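Local coordinates for protein 1A (Cricket paralysis virus, PDB 6C3R), which suppresses antiviral RNA silencing in insect cells by inactivating host AGO2 and recruiting a cellular ubiquitin ligase complex that promotes its degradation, at residues L12-F17 with F113-L117; F25-Y29 with W119-W123. All coordinates share one frame; numbering follows the deposited sequence.

Interaction 1: L12-F17 with F113-L117; sequences LIAAQF and FMDHL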
ATOM      1  N   LEU A  12      25.208  14.762  16.147  1.00 60.77           N
ATOM      2  CA  LEU A  12      24.916  13.624  17.021  1.00 57.89           C
ATOM      3  C   LEU A  12      24.457  12.367  16.263  1.00 57.75           C
ATOM      4  O   LEU A  12      24.770  11.238  16.665  1.00 58.84           O
ATOM      5  CB  LEU A  12      23.877  14.049  18.056  1.00 56.63           C
ATOM      6  CG  LEU A  12      23.726  13.261  19.352  1.00 57.84           C
ATOM      7  CD1 LEU A  12      25.064  12.962  20.013  1.00 59.64           C
ATOM      8  CD2 LEU A  12      22.841  14.035  20.316  1.00 56.79           C
ATOM      9  N   ILE A  13      23.738  12.556  15.161  1.00 56.31           N
ATOM     10  CA  ILE A  13      23.362  11.447  14.273  1.00 55.16           C
ATOM     11  C   ILE A  13      24.597  10.854  13.619  1.00 55.45           C
ATOM     12  O   ILE A  13      24.688   9.639  13.456  1.00 55.85           O
ATOM     13  CB  ILE A  13      22.332  11.886  13.187  1.00 54.80           C
ATOM     14  CG1 ILE A  13      20.951  12.071  13.825  1.00 54.05           C
ATOM     15  CG2 ILE A  13      22.211  10.855  12.059  1.00 55.44           C
ATOM     16  CD1 ILE A  13      19.998  12.916  13.015  1.00 53.64           C
ATOM     17  N   ALA A  14      25.524  11.722  13.221  1.00 55.90           N
ATOM     18  CA  ALA A  14      26.761  11.293  12.589  1.00 56.25           C
ATOM     19  C   ALA A  14      27.592  10.527  13.595  1.00 56.64           C
ATOM     20  O   ALA A  14      28.020   9.405  13.337  1.00 56.42           O
ATOM     21  CB  ALA A  14      27.536  12.492  12.070  1.00 57.18           C
ATOM     22  N   ALA A  15      27.783  11.140  14.757  1.00 57.10           N
ATOM     23  CA  ALA A  15      28.590  10.562  15.818  1.00 57.43           C
ATOM     24  C   ALA A  15      28.060   9.204  16.262  1.00 57.53           C
ATOM     25  O   ALA A  15      28.749   8.198  16.123  1.00 58.68           O
ATOM     26  CB  ALA A  15      28.650  11.518  17.001  1.00 57.92           C
ATOM     27  N   GLN A  16      26.817   9.166  16.739  1.00 56.51           N
ATOM     28  CA  GLN A  16      26.322   7.978  17.449  1.00 55.69           C
ATOM     29  C   GLN A  16      25.303   7.103  16.741  1.00 52.43           C
ATOM     30  O   GLN A  16      24.992   6.028  17.250  1.00 51.75           O
ATOM     31  CB  GLN A  16      25.750   8.404  18.775  1.00 57.23           C
ATOM     32  CG  GLN A  16      26.778   9.023  19.690  1.00 60.13           C
ATOM     33  CD  GLN A  16      26.167   9.426  21.002  1.00 62.35           C
ATOM     34  OE1 GLN A  16      24.993   9.152  21.259  1.00 63.34           O
ATOM     35  NE2 GLN A  16      26.952  10.094  21.842  1.00 65.22           N
ATOM     36  N   PHE A  17      24.787   7.542  15.596  1.00 49.87           N
ATOM     37  CA  PHE A  17      23.759   6.794  14.866  1.00 48.37           C
ATOM     38  C   PHE A  17      24.228   6.450  13.459  1.00 50.84           C
ATOM     39  O   PHE A  17      23.406   6.105  12.589  1.00 49.75           O
ATOM     40  CB  PHE A  17      22.441   7.600  14.811  1.00 45.77           C
ATOM     41  CG  PHE A  17      21.781   7.801  16.147  1.00 42.59           C
ATOM     42  CD1 PHE A  17      22.175   8.824  16.987  1.00 42.26           C
ATOM     43  CD2 PHE A  17      20.750   6.976  16.564  1.00 41.08           C
ATOM     44  CE1 PHE A  17      21.554   9.019  18.231  1.00 41.18           C
ATOM     45  CE2 PHE A  17      20.132   7.165  17.803  1.00 40.17           C
ATOM     46  CZ  PHE A  17      20.535   8.190  18.641  1.00 39.38           C
ATOM     47  N   PHE A 113      13.997  14.668  19.068  1.00 32.58           N
ATOM     48  CA  PHE A 113      15.017  13.651  18.812  1.00 34.40           C
ATOM     49  C   PHE A 113      16.004  13.520  19.958  1.00 35.06           C
ATOM     50  O   PHE A 113      16.323  12.421  20.371  1.00 33.83           O
ATOM     51  CB  PHE A 113      15.770  13.951  17.522  1.00 35.69           C
ATOM     52  CG  PHE A 113      16.994  13.095  17.324  1.00 37.32           C
ATOM     53  CD1 PHE A 113      16.873  11.722  17.129  1.00 37.29           C
ATOM     54  CD2 PHE A 113      18.276  13.654  17.348  1.00 37.77           C
ATOM     55  CE1 PHE A 113      18.002  10.930  16.942  1.00 37.80           C
ATOM     56  CE2 PHE A 113      19.404  12.863  17.150  1.00 38.17           C
ATOM     57  CZ  PHE A 113      19.269  11.502  16.951  1.00 37.87           C
ATOM     58  N   MET A 114      16.440  14.654  20.490  1.00 37.41           N
ATOM     59  CA  MET A 114      17.425  14.674  21.549  1.00 39.43           C
ATOM     60  C   MET A 114      16.863  14.513  22.945  1.00 38.90           C
ATOM     61  O   MET A 114      17.613  14.198  23.855  1.00 39.56           O
ATOM     62  CB  MET A 114      18.258  15.939  21.437  1.00 43.28           C
ATOM     63  CG  MET A 114      19.051  15.957  20.140  1.00 45.66           C
ATOM     64  SD  MET A 114      20.290  17.247  20.054  1.00 49.97           S
ATOM     65  CE  MET A 114      19.293  18.723  20.279  1.00 48.69           C
ATOM     66  N   ASP A 115      15.558  14.682  23.138  1.00 38.78           N
ATOM     67  CA  ASP A 115      14.920  14.165  24.364  1.00 38.90           C
ATOM     68  C   ASP A 115      14.658  12.657  24.340  1.00 38.14           C
ATOM     69  O   ASP A 115      14.245  12.111  25.353  1.00 38.79           O
ATOM     70  CB  ASP A 115      13.622  14.916  24.678  1.00 40.01           C
ATOM     71  CG  ASP A 115      13.865  16.380  25.041  1.00 41.30           C
ATOM     72  OD1 ASP A 115      14.992  16.708  25.439  1.00 42.40           O
ATOM     73  OD2 ASP A 115      12.937  17.213  24.931  1.00 42.48           O
ATOM     74  N   HIS A 116      14.897  11.979  23.210  1.00 37.94           N
ATOM     75  CA  HIS A 116      14.522  10.568  23.041  1.00 37.47           C
ATOM     76  C   HIS A 116      15.578   9.745  22.287  1.00 37.90           C
ATOM     77  O   HIS A 116      15.245   8.833  21.539  1.00 37.51           O
ATOM     78  CB  HIS A 116      13.155  10.461  22.349  1.00 36.89           C
ATOM     79  CG  HIS A 116      12.040  11.130  23.093  1.00 37.03           C
ATOM     80  ND1 HIS A 116      11.637  12.425  22.834  1.00 37.20           N
ATOM     81  CD2 HIS A 116      11.248  10.688  24.096  1.00 37.20           C
ATOM     82  CE1 HIS A 116      10.642  12.744  23.637  1.00 37.05           C
ATOM     83  NE2 HIS A 116      10.377  11.701  24.402  1.00 37.21           N
ATOM     84  N   LEU A 117      16.850  10.016  22.559  1.00 38.50           N
ATOM     85  CA  LEU A 117      17.958   9.338  21.877  1.00 39.49           C
ATOM     86  C   LEU A 117      17.920   7.811  21.994  1.00 39.84           C
ATOM     87  O   LEU A 117      18.056   7.094  21.012  1.00 39.13           O
ATOM     88  CB  LEU A 117      19.291   9.857  22.418  1.00 40.43           C
ATOM     89  CG  LEU A 117      19.581  11.333  22.125  1.00 40.09           C
ATOM     90  CD1 LEU A 117      20.718  11.808  23.001  1.00 41.36           C
ATOM     91  CD2 LEU A 117      19.910  11.568  20.659  1.00 39.61           C
TER

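Interaction 2: F25-Y29 with W119-W123; sequences FCTFY and WFQQW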
ATOM      1  N   PHE A  25      11.445  -0.608   7.298  1.00 51.93           N
ATOM      2  CA  PHE A  25      10.673   0.003   6.182  1.00 52.77           C
ATOM      3  C   PHE A  25      10.218   1.427   6.473  1.00 50.11           C
ATOM      4  O   PHE A  25       9.196   1.886   5.954  1.00 48.37           O
ATOM      5  CB  PHE A  25       9.480  -0.873   5.770  1.00 54.96           C
ATOM      6  CG  PHE A  25       9.884  -2.236   5.317  1.00 59.83           C
ATOM      7  CD1 PHE A  25      10.679  -2.390   4.181  1.00 62.51           C
ATOM      8  CD2 PHE A  25       9.506  -3.369   6.031  1.00 63.06           C
ATOM      9  CE1 PHE A  25      11.088  -3.648   3.769  1.00 65.17           C
ATOM     10  CE2 PHE A  25       9.907  -4.632   5.613  1.00 65.67           C
ATOM     11  CZ  PHE A  25      10.704  -4.771   4.485  1.00 66.08           C
ATOM     12  N   CYS A  26      11.012   2.129   7.281  1.00 48.04           N
ATOM     13  CA  CYS A  26      10.718   3.486   7.670  1.00 45.81           C
ATOM     14  C   CYS A  26      11.957   4.119   8.269  1.00 45.20           C
ATOM     15  O   CYS A  26      12.651   3.492   9.080  1.00 45.56           O
ATOM     16  CB  CYS A  26       9.567   3.525   8.681  1.00 46.05           C
ATOM     17  SG  CYS A  26       8.886   5.179   8.922  1.00 44.82           S
ATOM     18  N   THR A  27      12.218   5.365   7.877  1.00 43.59           N
ATOM     19  CA  THR A  27      13.315   6.149   8.427  1.00 42.53           C
ATOM     20  C   THR A  27      12.815   7.524   8.931  1.00 40.43           C
ATOM     21  O   THR A  27      11.827   8.064   8.425  1.00 38.12           O
ATOM     22  CB  THR A  27      14.457   6.300   7.386  1.00 43.84           C
ATOM     23  OG1 THR A  27      15.577   6.945   7.991  1.00 44.86           O
ATOM     24  CG2 THR A  27      14.033   7.110   6.162  1.00 44.33           C
ATOM     25  N   PHE A  28      13.516   8.070   9.921  1.00 39.30           N
ATOM     26  CA  PHE A  28      13.219   9.393  10.466  1.00 40.65           C
ATOM     27  C   PHE A  28      14.271  10.377   9.983  1.00 42.79           C
ATOM     28  O   PHE A  28      15.438  10.013   9.868  1.00 42.24           O
ATOM     29  CB  PHE A  28      13.282   9.401  12.000  1.00 39.87           C
ATOM     30  CG  PHE A  28      12.013   9.026  12.677  1.00 38.58           C
ATOM     31  CD1 PHE A  28      11.031   9.978  12.909  1.00 37.84           C
ATOM     32  CD2 PHE A  28      11.818   7.733  13.146  1.00 38.51           C
ATOM     33  CE1 PHE A  28       9.858   9.646  13.572  1.00 36.81           C
ATOM     34  CE2 PHE A  28      10.644   7.396  13.809  1.00 38.30           C
ATOM     35  CZ  PHE A  28       9.659   8.357  14.014  1.00 36.96           C
ATOM     36  N   TYR A  29      13.851  11.622   9.731  1.00 45.03           N
ATOM     37  CA  TYR A  29      14.757  12.745   9.491  1.00 46.65           C
ATOM     38  C   TYR A  29      14.538  13.696  10.635  1.00 45.82           C
ATOM     39  O   TYR A  29      13.469  13.681  11.239  1.00 46.16           O
ATOM     40  CB  TYR A  29      14.432  13.463   8.186  1.00 49.55           C
ATOM     41  CG  TYR A  29      14.813  12.779   6.882  1.00 52.98           C
ATOM     42  CD1 TYR A  29      15.384  11.500   6.842  1.00 55.17           C
ATOM     43  CD2 TYR A  29      14.564  13.421   5.665  1.00 56.90           C
ATOM     44  CE1 TYR A  29      15.718  10.899   5.638  1.00 57.81           C
ATOM     45  CE2 TYR A  29      14.880  12.827   4.448  1.00 59.13           C
ATOM     46  CZ  TYR A  29      15.460  11.566   4.439  1.00 60.32           C
ATOM     47  OH  TYR A  29      15.762  10.966   3.236  1.00 63.37           O
ATOM     48  N   TRP A 119      15.373   5.932  22.585  1.00 40.42           N
ATOM     49  CA  TRP A 119      14.224   5.454  21.814  1.00 37.98           C
ATOM     50  C   TRP A 119      14.533   5.362  20.313  1.00 36.92           C
ATOM     51  O   TRP A 119      14.203   4.371  19.691  1.00 37.70           O
ATOM     52  CB  TRP A 119      12.994   6.329  22.076  1.00 36.49           C
ATOM     53  CG  TRP A 119      11.740   5.768  21.506  1.00 35.43           C
ATOM     54  CD1 TRP A 119      10.825   4.998  22.146  1.00 35.04           C
ATOM     55  CD2 TRP A 119      11.257   5.934  20.162  1.00 34.96           C
ATOM     56  NE1 TRP A 119       9.809   4.662  21.291  1.00 34.40           N
ATOM     57  CE2 TRP A 119      10.048   5.217  20.067  1.00 34.10           C
ATOM     58  CE3 TRP A 119      11.748   6.600  19.021  1.00 33.98           C
ATOM     59  CZ2 TRP A 119       9.313   5.161  18.899  1.00 34.20           C
ATOM     60  CZ3 TRP A 119      11.019   6.545  17.857  1.00 33.57           C
ATOM     61  CH2 TRP A 119       9.815   5.831  17.797  1.00 34.12           C
ATOM     62  N   PHE A 120      15.158   6.386  19.745  1.00 36.48           N
ATOM     63  CA  PHE A 120      15.521   6.379  18.315  1.00 37.40           C
ATOM     64  C   PHE A 120      16.603   5.371  17.950  1.00 38.56           C
ATOM     65  O   PHE A 120      16.689   4.931  16.813  1.00 36.75           O
ATOM     66  CB  PHE A 120      15.936   7.778  17.827  1.00 36.82           C
ATOM     67  CG  PHE A 120      14.768   8.653  17.556  1.00 35.83           C
ATOM     68  CD1 PHE A 120      14.007   8.460  16.417  1.00 35.66           C
ATOM     69  CD2 PHE A 120      14.374   9.614  18.471  1.00 35.25           C
ATOM     70  CE1 PHE A 120      12.889   9.234  16.182  1.00 35.00           C
ATOM     71  CE2 PHE A 120      13.266  10.389  18.240  1.00 34.79           C
ATOM     72  CZ  PHE A 120      12.521  10.200  17.098  1.00 35.05           C
ATOM     73  N   GLN A 121      17.434   5.044  18.930  1.00 41.35           N
ATOM     74  CA  GLN A 121      18.445   4.004  18.794  1.00 43.03           C
ATOM     75  C   GLN A 121      17.779   2.599  18.734  1.00 43.80           C
ATOM     76  O   GLN A 121      18.192   1.742  17.936  1.00 43.36           O
ATOM     77  CB  GLN A 121      19.454   4.139  19.948  1.00 43.72           C
ATOM     78  CG  GLN A 121      20.782   3.459  19.701  1.00 45.07           C
ATOM     79  CD  GLN A 121      21.611   4.153  18.638  1.00 44.80           C
ATOM     80  OE1 GLN A 121      22.236   5.183  18.904  1.00 43.61           O
ATOM     81  NE2 GLN A 121      21.652   3.568  17.429  1.00 44.73           N
ATOM     82  N   GLN A 122      16.735   2.383  19.539  1.00 44.44           N
ATOM     83  CA  GLN A 122      15.976   1.145  19.458  1.00 46.25           C
ATOM     84  C   GLN A 122      15.127   1.041  18.203  1.00 46.02           C
ATOM     85  O   GLN A 122      15.089  -0.017  17.569  1.00 47.73           O
ATOM     86  CB  GLN A 122      15.088   0.945  20.655  1.00 48.17           C
ATOM     87  CG  GLN A 122      14.294  -0.373  20.609  1.00 52.94           C
ATOM     88  CD  GLN A 122      15.117  -1.658  20.354  1.00 55.61           C
ATOM     89  OE1 GLN A 122      16.329  -1.716  20.610  1.00 57.74           O
ATOM     90  NE2 GLN A 122      14.431  -2.706  19.868  1.00 56.67           N
ATOM     91  N   TRP A 123      14.427   2.116  17.856  1.00 44.52           N
ATOM     92  CA  TRP A 123      13.759   2.217  16.569  1.00 42.60           C
ATOM     93  C   TRP A 123      14.567   1.574  15.430  1.00 44.88           C
ATOM     94  O   TRP A 123      13.990   0.883  14.591  1.00 46.04           O
ATOM     95  CB  TRP A 123      13.497   3.686  16.255  1.00 41.02           C
ATOM     96  CG  TRP A 123      13.234   3.978  14.806  1.00 39.73           C
ATOM     97  CD1 TRP A 123      14.146   4.369  13.864  1.00 39.84           C
ATOM     98  CD2 TRP A 123      11.983   3.899  14.144  1.00 38.48           C
ATOM     99  NE1 TRP A 123      13.530   4.533  12.654  1.00 39.25           N
ATOM    100  CE2 TRP A 123      12.197   4.247  12.800  1.00 38.95           C
ATOM    101  CE3 TRP A 123      10.691   3.582  14.558  1.00 39.12           C
ATOM    102  CZ2 TRP A 123      11.158   4.286  11.863  1.00 38.97           C
ATOM    103  CZ3 TRP A 123       9.654   3.620  13.628  1.00 38.84           C
ATOM    104  CH2 TRP A 123       9.897   3.962  12.295  1.00 39.00           C
TER

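Interaction 1: L12-F17 with F113-L117
Over one face of the Phe17 ring lies CZ of Phe113, offset toward the rim, while the backbone oxygens of Leu12 and Leu117 lie in the plane of the ring at its edge. The Phe113 ring receives CD2 of Leu117 over one face, again near the rim. The two phenyl groups reach toward each other from opposite directions and meet obliquely, with planes at 56° and Phe17 CE1 3.6 Å from Phe113 CZ. The longer branch of Ile13, an apolar chain suited to an aromatic neighbour, lays its CG1 methylene 3.6 Å from Phe113 CZ. Leu12, whose CG lies anti to the backbone N (chi1 -159°), turns CD2 toward the other segment, where it meets Leu117 CD2 at 3.8 Å and, more distantly, the flexible thioether of Met114, at 4.1 Å from SD. Phe17 is the first residue beyond helix 2-16 to leave helical geometry, yet its amide still bonds to Ile13 O. The 113-117 side turns between two short helices, with His116 as N-cap of the second. With no hydrogen bond or salt bridge between the segments, the contact depends on side-chain fit and the exclusion of water rather than on directional bonds.

Interaction 2: F25-Y29 with W119-W123
Strand 26-29 and helix 119-123 run nearly antiparallel, at 150°, with their axes 10.4 Å apart at closest approach, a spacing that the large side chains between them fill. Alternation along the strand turns Cys26 and Phe28 toward the helix and Thr27 away. The Phe28 ring is held in two edge-to-face pairs. Phe120 points CE1 at the centre of one Phe28 face, 3.6 Å from Phe28 CD2, with the planes at 89°. Phe28 in turn presents its own edge to the face of the six-membered ring of Trp123, Phe28 CD2 lying 3.5 Å from Trp123 CE2. A flat, broad indole suits this place because its rim serves a second neighbour: Cys26 CB is 3.6 Å from Trp123 CZ2. Cys26 is small enough to sit beside that rim, and its SG, anti to the backbone N (chi1 -166°), is carried to the edge of the six-membered ring. Trp119 makes a lighter contact, its CZ3 4.2 Å from Phe28 CE2. Around this aromatic cluster, Leu21 O accepts a hydrogen bond from Trp123 NE1. Strand 104-108, the parallel partner of 26-30, brings Leu106 against Cys26 and Phe28, while helix 77-90 supplies Phe87 to Cys26 and Trp80 to Phe28.

The centres of the two contacts are about 11 Å apart, and their segments alternate along the chain: helix 2-16 precedes strand 26-30, and helix 110-114 precedes helix 117-123. Their apolar interiors join where Phe113 CD1 comes within 3.5 Å of Phe120 CD2, and Phe17 also packs on the backbone of Phe120. Interaction 2 is buried, about 8 Å from the centre of the chain, whereas interaction 1 lies about 15 Å out and is only partly buried. The BC-box, which mediates ubiquitin ligase assembly, ends at Leu12 in interaction 1. In interaction 2, the side chain of Trp123 is about 11 Å from that of Arg133, a residue involved in inhibiting stress granule formation.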